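Local coordinates for protein cryptochrome DASH, chloroplastic/mitochondrial (Arabidopsis thaliana, PDB 2J4D) that repairs cyclobutane pyrimidine dimers in single-stranded DNA as a flavin- and folate-binding photolyase and may also serve as a blue-light photoreceptor, at residues Y72-P76 against R77-T81. Residues are numbered along the deposited sequence; the frame is centred on the assembly and turned at random.
Sequences YCLDP and RLFHT
D75 and R77 meet side-on, each carboxylate oxygen taking one guanidinium nitrogen: NE of R77 lies 2.8 Å from OD1 of D75, on the syn lone pair of that oxygen, and NH2 of R77 lies 2.8 Å from OD2 of D75. The salt bridge is not flat, since the two planes are turned 49° apart. OD1 does double duty, also accepting the backbone N of R77 at 3.0 Å, from the anti side and out of the carboxylate plane. With CG anti to its own backbone N (chi1 -166°), D75 folds its carboxylate forward over the start of the turn; the R77 chain, bent at chi3, curls back to meet it. Cutting D75 back to an alanine removes both oxygens and is likely to leave the R77 amide without its side-chain acceptor and the guanidinium without this carboxylate.

The backbone makes two i to i+3 bonds, L78 N to D75 O (2.9 Å) and F79 N to P76 O (3.1 Å). P76 O also sits over one face of the H80 ring, offset toward its rim, and CD1 of L74 meets the F79 ring at its edge, 3.9 Å from CE2.

Further out, E124 takes NH1 of R77 in a second salt bridge, and P123 of helix 123-134 touches both D75 and R77. D75 makes an Asx turn that opens the 3-10 turn following strand 67-74 in the photolyase alpha/beta domain, where the side chain of L78 lies about 7 Å from the bound folate antenna.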
# COMPACT_ATOMS: atom_id res chain seq x y z
N TYR A 72 -12.93 -12.55 5.93
CA TYR A 72 -12.65 -11.36 5.14
C TYR A 72 -13.99 -10.97 4.55
O TYR A 72 -14.70 -11.82 3.98
CB TYR A 72 -11.67 -11.60 3.99
CG TYR A 72 -11.46 -10.33 3.18
CD1 TYR A 72 -10.60 -9.33 3.62
CD2 TYR A 72 -12.19 -10.10 2.01
CE1 TYR A 72 -10.47 -8.12 2.91
CE2 TYR A 72 -12.08 -8.91 1.30
CZ TYR A 72 -11.22 -7.92 1.76
OH TYR A 72 -11.12 -6.74 1.06
N CYS A 73 -14.36 -9.70 4.70
CA CYS A 73 -15.62 -9.21 4.16
C CYS A 73 -15.34 -8.32 2.97
O CYS A 73 -14.58 -7.36 3.06
CB CYS A 73 -16.38 -8.38 5.19
SG CYS A 73 -16.79 -9.27 6.70
N LEU A 74 -15.96 -8.63 1.84
CA LEU A 74 -15.77 -7.79 0.68
C LEU A 74 -16.83 -6.69 0.86
O LEU A 74 -18.00 -6.88 0.52
CB LEU A 74 -16.01 -8.57 -0.59
CG LEU A 74 -15.49 -7.74 -1.75
CD1 LEU A 74 -13.97 -7.89 -1.89
CD2 LEU A 74 -16.18 -8.18 -2.99
N ASP A 75 -16.39 -5.58 1.43
CA ASP A 75 -17.22 -4.41 1.74
C ASP A 75 -17.70 -3.73 0.46
O ASP A 75 -16.89 -3.24 -0.32
CB ASP A 75 -16.38 -3.43 2.56
CG ASP A 75 -17.21 -2.35 3.24
OD1 ASP A 75 -18.21 -1.89 2.64
OD2 ASP A 75 -16.84 -1.96 4.37
N PRO A 76 -19.03 -3.69 0.24
CA PRO A 76 -19.56 -3.05 -0.97
C PRO A 76 -19.11 -1.59 -1.16
O PRO A 76 -19.01 -1.10 -2.29
CB PRO A 76 -21.08 -3.18 -0.79
CG PRO A 76 -21.26 -3.24 0.70
CD PRO A 76 -20.12 -4.13 1.13
N ARG A 77 -18.83 -0.90 -0.07
CA ARG A 77 -18.40 0.49 -0.15
C ARG A 77 -17.02 0.62 -0.82
O ARG A 77 -16.69 1.67 -1.35
CB ARG A 77 -18.38 1.11 1.25
CG ARG A 77 -19.77 1.28 1.84
CD ARG A 77 -19.75 1.52 3.35
NE ARG A 77 -19.24 0.35 4.06
CZ ARG A 77 -19.58 0.01 5.30
NH1 ARG A 77 -20.44 0.76 5.98
NH2 ARG A 77 -19.07 -1.08 5.85
N LEU A 78 -16.24 -0.46 -0.80
CA LEU A 78 -14.91 -0.45 -1.40
C LEU A 78 -15.01 -0.35 -2.93
O LEU A 78 -14.04 0.01 -3.61
CB LEU A 78 -14.16 -1.73 -1.02
CG LEU A 78 -12.67 -1.80 -1.34
CD1 LEU A 78 -11.94 -0.72 -0.55
CD2 LEU A 78 -12.14 -3.18 -0.97
N PHE A 79 -16.18 -0.65 -3.47
CA PHE A 79 -16.37 -0.59 -4.90
C PHE A 79 -17.43 0.39 -5.35
O PHE A 79 -18.12 0.17 -6.34
CB PHE A 79 -16.67 -1.99 -5.43
CG PHE A 79 -15.52 -2.93 -5.26
CD1 PHE A 79 -14.47 -2.91 -6.16
CD2 PHE A 79 -15.45 -3.75 -4.14
CE1 PHE A 79 -13.34 -3.71 -5.95
CE2 PHE A 79 -14.33 -4.55 -3.92
CZ PHE A 79 -13.28 -4.53 -4.82
N HIS A 80 -17.56 1.48 -4.59
CA HIS A 80 -18.48 2.54 -4.95
C HIS A 80 -17.61 3.60 -5.59
O HIS A 80 -16.85 3.28 -6.50
CB HIS A 80 -19.23 3.05 -3.72
CG HIS A 80 -20.31 2.13 -3.26
ND1 HIS A 80 -20.93 2.25 -2.04
CD2 HIS A 80 -20.90 1.07 -3.88
CE1 HIS A 80 -21.84 1.30 -1.91
NE2 HIS A 80 -21.84 0.57 -3.02
N THR A 81 -17.66 4.85 -5.14
CA THR A 81 -16.84 5.89 -5.77
C THR A 81 -16.04 6.75 -4.80
O THR A 81 -16.30 6.76 -3.60
CB THR A 81 -17.71 6.83 -6.62
OG1 THR A 81 -18.75 7.38 -5.79
CG2 THR A 81 -18.34 6.07 -7.78